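Local structure of uncharacterized protein (Tetranychus urticae, 5UK3) at residues I[59-64]-I[80-85]; I[40-45]-I[65-70]; I[54-59]-I[85-90]; I[25-30]-I[71-76]. The protein probably catalyses the reaction of cyanate with bicarbonate that yields ammonia and carbon dioxide, as expected of a cyanase. All coordinates share one frame; numbering follows the deposited sequence.

Interaction 1: I[59-64]-I[80-85]; sequences CDIQLA and ELTSIP
A chi1 of 57° sets C59 SG between its own backbone N and carbonyl carbon, on the flank where L81 approaches, while a chi1 of -60° on L81 places CG beside the backbone N. Further out on that leucine, CD1 lies by the backbone of A64, 4.1 Å from A64 O. L81 CB touches both C59 SG, at 4.0 Å, and A64 CB, at 4.1 Å. The backbone fixes the pairing. C59 N donates to L81 O over 3.0 Å with a nearly straight N-H...O angle of 165°, and C59 O in turn receives a CA-H...O contact from T82 CA at 3.5 Å. The start of helix 61-70 and the end of helix 78-82, within the N-terminal domain of helix-turn-helix type, are thereby joined. D60 is the N-cap of the former: its OD1 accepts from L63 N at 3.0 Å, the donor lying close to the C-O axis. T82 sits at the margin, its OG1 4.0 Å from A64 CB and its side chain obliquely across that of I61; the hydroxyl is also in a weak hydrogen bond with A78 O. On the inner side the apolar layer continues, since C59 touches W48 and I67, and L81 touches V52, F24 and I67.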
loop_
_atom_site.group_PDB
_atom_site.type_symbol
_atom_site.label_atom_id
_atom_site.label_comp_id
_atom_site.label_asym_id
_atom_site.label_seq_id
_atom_site.Cartn_x
_atom_site.Cartn_y
_atom_site.Cartn_z
ATOM N N CYS I 59 -26.650 15.456 16.426
ATOM C CA CYS I 59 -27.602 15.559 17.547
ATOM C C CYS I 59 -29.004 15.762 17.036
ATOM O O CYS I 59 -29.191 15.924 15.852
ATOM C CB CYS I 59 -27.195 16.709 18.475
ATOM S SG CYS I 59 -27.077 18.289 17.643
ATOM N N ASP I 60 -29.979 15.729 17.939
ATOM C CA ASP I 60 -31.369 16.096 17.618
ATOM C C ASP I 60 -31.512 17.628 17.469
ATOM O O ASP I 60 -30.613 18.392 17.841
ATOM C CB ASP I 60 -32.373 15.507 18.622
ATOM C CG ASP I 60 -32.163 15.990 20.070
ATOM O OD1 ASP I 60 -31.683 17.115 20.316
ATOM O OD2 ASP I 60 -32.456 15.194 21.008
ATOM N N ILE I 61 -32.643 18.064 16.919
ATOM C CA ILE I 61 -32.828 19.481 16.528
ATOM C C ILE I 61 -32.884 20.401 17.736
ATOM O O ILE I 61 -32.360 21.502 17.686
ATOM C CB ILE I 61 -34.077 19.769 15.642
ATOM C CG1 ILE I 61 -34.261 18.682 14.550
ATOM C CG2 ILE I 61 -33.893 21.127 14.955
ATOM C CD1 ILE I 61 -35.484 18.833 13.628
ATOM N N GLN I 62 -33.505 19.943 18.825
ATOM C CA GLN I 62 -33.589 20.759 20.022
ATOM C C GLN I 62 -32.206 21.045 20.646
ATOM O O GLN I 62 -31.924 22.181 21.015
ATOM C CB GLN I 62 -34.610 20.213 20.987
ATOM C CG GLN I 62 -34.102 19.186 21.998
ATOM C CD GLN I 62 -35.211 18.712 22.942
ATOM O OE1 GLN I 62 -36.162 19.456 23.209
ATOM N NE2 GLN I 62 -35.107 17.461 23.416
ATOM N N LEU I 63 -31.308 20.070 20.699
ATOM C CA LEU I 63 -29.952 20.366 21.122
ATOM C C LEU I 63 -29.239 21.259 20.117
ATOM O O LEU I 63 -28.454 22.143 20.480
ATOM C CB LEU I 63 -29.130 19.089 21.344
ATOM C CG LEU I 63 -27.810 19.318 22.104
ATOM C CD1 LEU I 63 -28.080 19.523 23.561
ATOM C CD2 LEU I 63 -26.837 18.175 21.901
ATOM N N ALA I 64 -29.447 20.999 18.839
ATOM C CA ALA I 64 -28.826 21.816 17.799
ATOM C C ALA I 64 -29.151 23.294 17.992
ATOM O O ALA I 64 -28.246 24.136 17.866
ATOM C CB ALA I 64 -29.241 21.329 16.425
ATOM N N GLU I 80 -27.233 21.565 10.009
ATOM C CA GLU I 80 -25.971 20.862 9.733
ATOM C C GLU I 80 -25.559 19.927 10.864
ATOM O O GLU I 80 -24.992 18.865 10.616
ATOM C CB GLU I 80 -24.839 21.857 9.479
ATOM C CG GLU I 80 -24.940 22.643 8.173
ATOM C CD GLU I 80 -24.031 23.865 8.180
ATOM O OE1 GLU I 80 -24.517 24.983 7.923
ATOM O OE2 GLU I 80 -22.824 23.700 8.507
ATOM N N LEU I 81 -25.866 20.332 12.090
ATOM C CA LEU I 81 -25.613 19.511 13.267
ATOM C C LEU I 81 -26.521 18.295 13.387
ATOM O O LEU I 81 -26.233 17.379 14.143
ATOM C CB LEU I 81 -25.754 20.355 14.509
ATOM C CG LEU I 81 -24.809 21.561 14.643
ATOM C CD1 LEU I 81 -25.172 22.350 15.904
ATOM C CD2 LEU I 81 -23.357 21.161 14.699
ATOM N N THR I 82 -27.604 18.268 12.622
ATOM C CA THR I 82 -28.576 17.195 12.653
ATOM C C THR I 82 -28.316 16.105 11.605
ATOM O O THR I 82 -28.831 14.990 11.740
ATOM C CB THR I 82 -29.965 17.832 12.463
ATOM O OG1 THR I 82 -30.205 18.706 13.565
ATOM C CG2 THR I 82 -31.109 16.807 12.425
ATOM N N SER I 83 -27.610 16.440 10.520
ATOM C CA SER I 83 -27.372 15.504 9.422
ATOM C C SER I 83 -26.464 14.402 9.890
ATOM O O SER I 83 -25.465 14.672 10.570
ATOM C CB SER I 83 -26.703 16.203 8.266
ATOM O OG SER I 83 -27.544 17.207 7.749
ATOM N N ILE I 84 -26.771 13.173 9.500
ATOM C CA ILE I 84 -25.911 12.065 9.836
ATOM C C ILE I 84 -24.690 12.271 8.965
ATOM O O ILE I 84 -24.822 12.569 7.785
ATOM C CB ILE I 84 -26.542 10.725 9.481
ATOM C CG1 ILE I 84 -27.859 10.552 10.228
ATOM C CG2 ILE I 84 -25.588 9.603 9.827
ATOM C CD1 ILE I 84 -28.540 9.237 9.946
ATOM N N PRO I 85 -23.501 12.118 9.520
ATOM C CA PRO I 85 -22.285 12.350 8.740
ATOM C C PRO I 85 -21.592 11.109 8.197
ATOM O O PRO I 85 -21.776 10.024 8.733
ATOM C CB PRO I 85 -21.367 13.054 9.745
ATOM C CG PRO I 85 -21.874 12.662 11.095
ATOM C CD PRO I 85 -23.220 12.018 10.960
#

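Interaction 2: I[40-45]-I[65-70]; sequences QLLSVN and HRICDT
L42 and R66 run past each other in opposite directions, and this antiparallel overlap of side chains carries the contact. L42 CD2 lies over one face of the R66 guanidinium, 3.6 Å above its plane but displaced toward the rim, and the same methyl is 3.7 Å from R66 CB, lower down the chain. The bend at chi3 (93°) folds the arginine back over the leucine in this way. R66 NH1 comes within 3.1 Å of L41 O, but the angle is too poor for a hydrogen bond, so the evidence here is for apolar cover of the guanidinium. The other branch of L42 turns inward: CD1 meets I67 CG1 at 3.9 Å, with the two side chains at about a right angle. T70 adds a further contact, its OG1 3.9 Å from L42 CD2. That hydroxyl donates to R66 O over 2.7 Å, while T70 N reaches the same oxygen from the opposite face of the carbonyl plane. Putting an alanine at T70 would probably cost R66 O one of its two donors and open a gap beside the L42 methyl. The contact joins the end of helix 35-42 to helix 61-70; beneath it I67 packs on L49 and L53 of helix 46-53 and on L81 of helix 78-82, and T70 also touches L33.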
loop_
_atom_site.group_PDB
_atom_site.type_symbol
_atom_site.label_atom_id
_atom_site.label_comp_id
_atom_site.label_asym_id
_atom_site.label_seq_id
_atom_site.Cartn_x
_atom_site.Cartn_y
_atom_site.Cartn_z
ATOM N N GLN I 40 -20.895 21.471 29.968
ATOM C CA GLN I 40 -21.559 21.634 31.228
ATOM C C GLN I 40 -22.815 22.445 31.090
ATOM O O GLN I 40 -23.775 22.179 31.785
ATOM C CB GLN I 40 -20.613 22.257 32.201
ATOM C CG GLN I 40 -20.889 22.052 33.662
ATOM C CD GLN I 40 -19.573 22.198 34.429
ATOM O OE1 GLN I 40 -18.456 22.298 33.826
ATOM N NE2 GLN I 40 -19.678 22.254 35.761
ATOM N N LEU I 41 -22.809 23.455 30.236
ATOM C CA LEU I 41 -24.002 24.266 30.045
ATOM C C LEU I 41 -25.124 23.463 29.415
ATOM O O LEU I 41 -26.281 23.615 29.765
ATOM C CB LEU I 41 -23.695 25.498 29.207
ATOM C CG LEU I 41 -22.739 26.481 29.865
ATOM C CD1 LEU I 41 -22.393 27.588 28.885
ATOM C CD2 LEU I 41 -23.371 27.053 31.120
ATOM N N LEU I 42 -24.759 22.615 28.468
ATOM C CA LEU I 42 -25.716 21.798 27.751
ATOM C C LEU I 42 -26.056 20.449 28.382
ATOM O O LEU I 42 -26.941 19.762 27.894
ATOM C CB LEU I 42 -25.207 21.577 26.325
ATOM C CG LEU I 42 -25.096 22.896 25.514
ATOM C CD1 LEU I 42 -24.200 22.773 24.316
ATOM C CD2 LEU I 42 -26.448 23.351 25.043
ATOM N N SER I 43 -25.357 20.071 29.465
ATOM C CA SER I 43 -25.549 18.780 30.172
ATOM C C SER I 43 -25.338 17.552 29.290
ATOM O O SER I 43 -26.193 16.677 29.225
ATOM C CB SER I 43 -26.924 18.730 30.844
ATOM O OG SER I 43 -26.982 19.670 31.916
ATOM N N VAL I 44 -24.216 17.529 28.567
ATOM C CA VAL I 44 -23.863 16.435 27.661
ATOM C C VAL I 44 -22.380 16.077 27.804
ATOM O O VAL I 44 -21.593 16.860 28.341
ATOM C CB VAL I 44 -24.132 16.780 26.187
ATOM C CG1 VAL I 44 -25.604 17.021 25.948
ATOM C CG2 VAL I 44 -23.313 17.993 25.721
ATOM N N ASN I 45 -22.030 14.895 27.312
ATOM C CA ASN I 45 -20.672 14.414 27.329
ATOM C C ASN I 45 -19.769 15.352 26.526
ATOM O O ASN I 45 -20.048 15.648 25.383
ATOM C CB ASN I 45 -20.581 13.004 26.703
ATOM C CG ASN I 45 -19.200 12.405 26.804
ATOM O OD1 ASN I 45 -18.517 12.490 27.854
ATOM N ND2 ASN I 45 -18.744 11.837 25.735
ATOM N N HIS I 65 -30.426 23.615 18.252
ATOM C CA HIS I 65 -30.823 25.022 18.486
ATOM C C HIS I 65 -30.081 25.602 19.683
ATOM O O HIS I 65 -29.524 26.679 19.625
ATOM C CB HIS I 65 -32.330 25.202 18.693
ATOM C CG HIS I 65 -33.149 25.104 17.446
ATOM N ND1 HIS I 65 -32.853 25.810 16.297
ATOM C CD2 HIS I 65 -34.305 24.439 17.192
ATOM C CE1 HIS I 65 -33.758 25.547 15.370
ATOM N NE2 HIS I 65 -34.648 24.715 15.886
ATOM N N ARG I 66 -30.023 24.835 20.738
ATOM C CA ARG I 66 -29.291 25.239 21.943
ATOM C C ARG I 66 -27.791 25.447 21.740
ATOM O O ARG I 66 -27.231 26.373 22.303
ATOM C CB ARG I 66 -29.493 24.210 23.058
ATOM C CG ARG I 66 -30.616 24.545 23.968
ATOM C CD ARG I 66 -30.615 23.625 25.072
ATOM N NE ARG I 66 -29.888 24.077 26.228
ATOM C CZ ARG I 66 -29.694 23.315 27.282
ATOM N NH1 ARG I 66 -28.990 23.774 28.301
ATOM N NH2 ARG I 66 -30.246 22.087 27.340
ATOM N N ILE I 67 -27.157 24.580 20.952
ATOM C CA ILE I 67 -25.754 24.787 20.581
ATOM C C ILE I 67 -25.604 26.136 19.872
ATOM O O ILE I 67 -24.714 26.909 20.170
ATOM C CB ILE I 67 -25.211 23.621 19.698
ATOM C CG1 ILE I 67 -25.018 22.385 20.551
ATOM C CG2 ILE I 67 -23.887 23.972 19.042
ATOM C CD1 ILE I 67 -24.926 21.087 19.769
ATOM N N CYS I 68 -26.481 26.399 18.916
ATOM C CA CYS I 68 -26.415 27.641 18.202
ATOM C C CYS I 68 -26.487 28.873 19.106
ATOM O O CYS I 68 -25.846 29.867 18.866
ATOM C CB CYS I 68 -27.499 27.667 17.116
ATOM S SG CYS I 68 -27.215 26.446 15.805
ATOM N N ASP I 69 -27.359 28.859 20.079
ATOM C CA ASP I 69 -27.456 29.969 21.009
ATOM C C ASP I 69 -26.256 30.135 21.875
ATOM O O ASP I 69 -25.944 31.248 22.284
ATOM C CB ASP I 69 -28.611 29.586 21.969
ATOM C CG ASP I 69 -29.995 29.895 21.432
ATOM O OD1 ASP I 69 -30.048 30.320 20.251
ATOM O OD2 ASP I 69 -31.012 29.611 22.174
ATOM N N THR I 70 -25.705 29.014 22.294
ATOM C CA THR I 70 -24.554 29.010 23.153
ATOM C C THR I 70 -23.377 29.681 22.442
ATOM O O THR I 70 -22.677 30.510 23.044
ATOM C CB THR I 70 -24.205 27.584 23.523
ATOM O OG1 THR I 70 -25.343 26.979 24.150
ATOM C CG2 THR I 70 -23.013 27.548 24.466
#

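Interaction 3: I[54-59]-I[85-90]; sequences HGQNCC and PLRGNQ
The turn that ends helix 46-53, a Schellman motif with G55 at positive phi, rests here against the loop leading from helix 78-82 to the long helix 96-120. P85 meets the turn with CB and CG: its CB is 3.3 Å from G55 O, its CG 3.7 Å from N57 N. Q56 makes the straightest bond. Bent at chi2 (-65°), its side chain curls back so that OE1 accepts from G88 N at 2.9 Å, with an N-H...O angle of 170° and the donor in the amide plane on a lone pair. Its other end, NE2, lies 3.8 Å from Q90 CD, the two amides arriving from opposite directions with planes 30° apart; Q90 NE2 itself bonds to S110 of a neighbouring subunit. The chain of R87, extended from CG to NE, carries its head to Q56 O and the N57 amide, where NE sends weak hydrogen bonds to Q56 O at 3.0 Å and to N57 OD1 at 3.4 Å, both acceptors near the guanidinium plane at its edge. P85 CD sits over one face of that group, displaced toward its rim. In another neighbouring subunit Y153 makes a cation-pi contact with R87, and D122 a salt bridge with NH1, whose position is less sure; N57 ND2 bonds to S51. A leucine in place of R87 would probably leave D122 of that subunit without this positive partner and Q56 O without this donor. Such a junction, setting the turn of the helical domain against the loop that leads on to helix 96-120 while touching several subunits, is in keeping with the intertwined decamer of cyanases.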
loop_
_atom_site.group_PDB
_atom_site.type_symbol
_atom_site.label_atom_id
_atom_site.label_comp_id
_atom_site.label_asym_id
_atom_site.label_seq_id
_atom_site.Cartn_x
_atom_site.Cartn_y
_atom_site.Cartn_z
ATOM N N HIS I 54 -17.287 18.930 15.337
ATOM C CA HIS I 54 -16.336 18.569 14.291
ATOM C C HIS I 54 -16.973 17.787 13.121
ATOM O O HIS I 54 -16.254 17.469 12.171
ATOM C CB HIS I 54 -15.158 17.780 14.849
ATOM C CG HIS I 54 -14.209 18.607 15.611
ATOM N ND1 HIS I 54 -14.560 19.282 16.756
ATOM C CD2 HIS I 54 -12.906 18.870 15.409
ATOM C CE1 HIS I 54 -13.517 19.939 17.227
ATOM N NE2 HIS I 54 -12.495 19.697 16.429
ATOM N N GLY I 55 -18.260 17.445 13.207
ATOM C CA GLY I 55 -18.946 16.741 12.160
ATOM C C GLY I 55 -18.677 15.261 12.049
ATOM O O GLY I 55 -18.737 14.694 10.944
ATOM N N GLN I 56 -18.286 14.628 13.154
ATOM C CA GLN I 56 -18.123 13.171 13.218
ATOM C C GLN I 56 -19.258 12.518 13.985
ATOM O O GLN I 56 -19.238 11.333 14.220
ATOM C CB GLN I 56 -16.818 12.855 13.892
ATOM C CG GLN I 56 -15.620 13.226 13.049
ATOM C CD GLN I 56 -15.546 12.406 11.775
ATOM O OE1 GLN I 56 -15.655 11.169 11.794
ATOM N NE2 GLN I 56 -15.309 13.071 10.682
ATOM N N ASN I 57 -20.251 13.310 14.357
ATOM C CA ASN I 57 -21.429 12.837 15.064
ATOM C C ASN I 57 -22.549 13.876 14.895
ATOM O O ASN I 57 -22.279 14.990 14.447
ATOM C CB ASN I 57 -21.113 12.644 16.536
ATOM C CG ASN I 57 -20.972 11.176 16.929
ATOM O OD1 ASN I 57 -21.674 10.316 16.405
ATOM N ND2 ASN I 57 -20.032 10.885 17.824
ATOM N N CYS I 58 -23.781 13.526 15.226
ATOM C CA CYS I 58 -24.893 14.452 15.069
ATOM C C CYS I 58 -25.777 14.450 16.303
ATOM O O CYS I 58 -25.664 13.558 17.131
ATOM C CB CYS I 58 -25.698 14.079 13.822
ATOM S SG CYS I 58 -26.545 12.498 13.949
ATOM N N CYS I 59 -26.650 15.456 16.426
ATOM C CA CYS I 59 -27.602 15.559 17.547
ATOM C C CYS I 59 -29.004 15.762 17.036
ATOM O O CYS I 59 -29.191 15.924 15.852
ATOM C CB CYS I 59 -27.195 16.709 18.475
ATOM S SG CYS I 59 -27.077 18.289 17.643
ATOM N N PRO I 85 -23.501 12.118 9.520
ATOM C CA PRO I 85 -22.285 12.350 8.740
ATOM C C PRO I 85 -21.592 11.109 8.197
ATOM O O PRO I 85 -21.776 10.024 8.733
ATOM C CB PRO I 85 -21.367 13.054 9.745
ATOM C CG PRO I 85 -21.874 12.662 11.095
ATOM C CD PRO I 85 -23.220 12.018 10.960
ATOM N N LEU I 86 -20.808 11.274 7.134
ATOM C CA LEU I 86 -20.055 10.163 6.581
ATOM C C LEU I 86 -18.794 10.208 7.412
ATOM O O LEU I 86 -17.872 10.967 7.142
ATOM C CB LEU I 86 -19.733 10.401 5.114
ATOM N N ARG I 87 -18.782 9.383 8.444
ATOM C CA ARG I 87 -17.710 9.328 9.421
ATOM C C ARG I 87 -16.406 8.615 9.143
ATOM O O ARG I 87 -16.285 7.787 8.248
ATOM C CB ARG I 87 -18.242 8.675 10.702
ATOM C CG ARG I 87 -19.477 9.291 11.322
ATOM C CD ARG I 87 -19.747 8.624 12.657
ATOM N NE ARG I 87 -20.959 9.102 13.307
ATOM C CZ ARG I 87 -22.179 8.706 12.981
ATOM N NH1 ARG I 87 -23.229 9.175 13.631
ATOM N NH2 ARG I 87 -22.350 7.841 11.998
ATOM N N GLY I 88 -15.438 8.979 9.975
ATOM C CA GLY I 88 -14.142 8.319 10.117
ATOM C C GLY I 88 -13.191 8.453 8.949
ATOM O O GLY I 88 -12.395 7.549 8.696
ATOM N N ASN I 89 -13.269 9.583 8.238
ATOM C CA ASN I 89 -12.651 9.714 6.905
ATOM C C ASN I 89 -11.728 10.933 6.738
ATOM O O ASN I 89 -11.473 11.380 5.644
ATOM C CB ASN I 89 -13.763 9.712 5.856
ATOM C CG ASN I 89 -13.280 9.252 4.510
ATOM O OD1 ASN I 89 -12.352 8.457 4.403
ATOM N ND2 ASN I 89 -13.909 9.746 3.469
ATOM N N GLN I 90 -11.215 11.438 7.857
ATOM C CA GLN I 90 -10.310 12.585 7.882
ATOM C C GLN I 90 -8.930 11.947 8.053
ATOM O O GLN I 90 -8.718 11.175 8.975
ATOM C CB GLN I 90 -10.682 13.604 9.006
ATOM C CG GLN I 90 -11.315 13.025 10.288
ATOM C CD GLN I 90 -11.689 14.038 11.412
ATOM O OE1 GLN I 90 -12.100 15.153 11.115
ATOM N NE2 GLN I 90 -11.403 13.713 12.660
#

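Interaction 4: I[25-30]-I[71-76]; sequences IKAKES and LGISHE
K28 and L71 bring their CA atoms to 5.8 Å, L71 being the residue at which the chain leaves helix 61-70 with an extended psi (175°) and passes alongside helix 23-31. The contact is apolar. L71 CD2 lies against the helix backbone, 3.6 Å from K28 CA and 3.7 Å from K28 CB. L71 CB and I73 CG2 both meet the A27 methyl from the loop side, side by side, L71 CB at 4.1 Å from A27 CB and I73 CG2 at 3.8 Å. I73 does this with CG1 placed between the backbone N and carbonyl carbon (chi1 61°), which turns the CG2 methyl, and not the longer branch, to the alanine. K28 contributes the root of its chain alone: with CG anti to the backbone N (chi1 170°) the aliphatic part leads away from the loop, and NZ ends in a salt bridge with E118 of a neighbouring subunit, the ammonium also making a cation-pi contact with Y35. F24 of helix 23-31 lies against both L71 and I73, and M38 of helix 35-42 touches L71 and K28. Helix 23-31 thus packs on the loop after helix 61-70 in the small helical N-terminal domain, an arrangement consistent with an XRE-type helix-turn-helix fold.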
loop_
_atom_site.group_PDB
_atom_site.type_symbol
_atom_site.label_atom_id
_atom_site.label_comp_id
_atom_site.label_asym_id
_atom_site.label_seq_id
_atom_site.Cartn_x
_atom_site.Cartn_y
_atom_site.Cartn_z
ATOM N N ILE I 25 -16.571 25.889 15.258
ATOM C CA ILE I 25 -15.315 26.125 15.968
ATOM C C ILE I 25 -14.913 27.604 15.977
ATOM O O ILE I 25 -14.544 28.128 17.039
ATOM C CB ILE I 25 -14.130 25.277 15.444
ATOM C CG1 ILE I 25 -14.393 23.769 15.643
ATOM C CG2 ILE I 25 -12.844 25.669 16.185
ATOM C CD1 ILE I 25 -13.413 22.868 14.899
ATOM N N LYS I 26 -14.978 28.271 14.830
ATOM C CA LYS I 26 -14.617 29.697 14.753
ATOM C C LYS I 26 -15.467 30.493 15.726
ATOM O O LYS I 26 -14.960 31.396 16.419
ATOM C CB LYS I 26 -14.794 30.259 13.320
ATOM N N ALA I 27 -16.761 30.173 15.755
ATOM C CA ALA I 27 -17.725 30.844 16.644
ATOM C C ALA I 27 -17.395 30.626 18.108
ATOM O O ALA I 27 -17.501 31.556 18.911
ATOM C CB ALA I 27 -19.137 30.371 16.343
ATOM N N LYS I 28 -16.961 29.414 18.441
ATOM C CA LYS I 28 -16.558 29.073 19.804
ATOM C C LYS I 28 -15.319 29.841 20.276
ATOM O O LYS I 28 -15.282 30.335 21.398
ATOM C CB LYS I 28 -16.296 27.576 19.911
ATOM C CG LYS I 28 -15.633 27.164 21.212
ATOM C CD LYS I 28 -15.196 25.716 21.169
ATOM C CE LYS I 28 -14.169 25.432 22.245
ATOM N NZ LYS I 28 -12.946 26.253 22.060
ATOM N N GLU I 29 -14.313 29.944 19.414
ATOM C CA GLU I 29 -13.068 30.683 19.730
ATOM C C GLU I 29 -13.330 32.185 19.998
ATOM O O GLU I 29 -12.846 32.717 21.001
ATOM C CB GLU I 29 -11.953 30.439 18.681
ATOM C CG GLU I 29 -11.564 28.968 18.552
ATOM C CD GLU I 29 -10.589 28.710 17.424
ATOM O OE1 GLU I 29 -9.860 29.649 17.038
ATOM O OE2 GLU I 29 -10.514 27.569 16.934
ATOM N N SER I 30 -14.163 32.826 19.166
ATOM C CA SER I 30 -14.655 34.215 19.391
ATOM C C SER I 30 -15.200 34.493 20.788
ATOM O O SER I 30 -14.838 35.493 21.406
ATOM C CB SER I 30 -15.771 34.575 18.396
ATOM O OG SER I 30 -15.243 34.787 17.102
ATOM N N LEU I 71 -23.214 29.354 21.168
ATOM C CA LEU I 71 -22.302 30.050 20.281
ATOM C C LEU I 71 -22.987 31.311 19.750
ATOM O O LEU I 71 -24.180 31.600 20.025
ATOM C CB LEU I 71 -21.944 29.146 19.134
ATOM C CG LEU I 71 -21.331 27.783 19.535
ATOM C CD1 LEU I 71 -21.225 26.831 18.354
ATOM C CD2 LEU I 71 -19.962 27.953 20.161
ATOM N N GLY I 72 -22.260 32.120 19.015
ATOM C CA GLY I 72 -22.891 33.352 18.451
ATOM C C GLY I 72 -24.007 33.134 17.451
ATOM O O GLY I 72 -24.806 34.026 17.236
ATOM N N ILE I 73 -24.067 31.943 16.871
ATOM C CA ILE I 73 -24.641 31.746 15.538
ATOM C C ILE I 73 -26.155 31.590 15.421
ATOM O O ILE I 73 -26.852 31.396 16.411
ATOM C CB ILE I 73 -24.006 30.542 14.808
ATOM C CG1 ILE I 73 -24.237 29.276 15.564
ATOM C CG2 ILE I 73 -22.511 30.741 14.607
ATOM C CD1 ILE I 73 -23.824 28.074 14.777
ATOM N N SER I 74 -26.635 31.748 14.196
ATOM C CA SER I 74 -28.049 31.681 13.885
ATOM C C SER I 74 -28.626 30.283 13.949
ATOM O O SER I 74 -27.947 29.307 13.673
ATOM C CB SER I 74 -28.309 32.288 12.514
ATOM O OG SER I 74 -29.695 32.344 12.249
ATOM N N HIS I 75 -29.902 30.203 14.291
ATOM C CA HIS I 75 -30.594 28.934 14.400
ATOM C C HIS I 75 -30.672 28.266 13.043
ATOM O O HIS I 75 -30.909 27.073 12.946
ATOM C CB HIS I 75 -31.979 29.107 15.017
ATOM C CG HIS I 75 -32.867 30.042 14.262
ATOM N ND1 HIS I 75 -32.871 31.401 14.481
ATOM C CD2 HIS I 75 -33.790 29.813 13.299
ATOM C CE1 HIS I 75 -33.753 31.971 13.681
ATOM N NE2 HIS I 75 -34.325 31.030 12.954
ATOM N N GLU I 76 -30.476 29.043 11.991
ATOM C CA GLU I 76 -30.540 28.500 10.649
ATOM C C GLU I 76 -29.496 27.410 10.459
ATOM O O GLU I 76 -29.773 26.407 9.818
ATOM C CB GLU I 76 -30.415 29.611 9.623
ATOM C CG GLU I 76 -31.573 30.590 9.705
ATOM C CD GLU I 76 -32.917 29.908 9.553
ATOM O OE1 GLU I 76 -33.940 30.512 9.926
ATOM O OE2 GLU I 76 -32.955 28.766 9.058
#

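Overall arrangement
Interactions 1, 2 and 4 all lie within the helical N-terminal domain and are tied through helix 61-70. Its I67 joins interactions 1 and 2, whose centres are 12 Å apart: I67 CG2 is 3.8 Å from L81 CD1, and I67 CD1 4.1 Å from C59 SG. Interactions 2 and 4, also 12 Å apart between centres, meet where C68 SG lies 3.6 Å from S74 O. Interaction 3 shares C59 and P85 with interaction 1, which is nested inside the chain loop it closes, and leads on toward the C-terminal domain. It reaches interaction 4 through H54 NE2, 3.6 Å from I25 CD1. Interactions 3 and 4 both anchor side chains on neighbouring subunits of the ten-chain assembly.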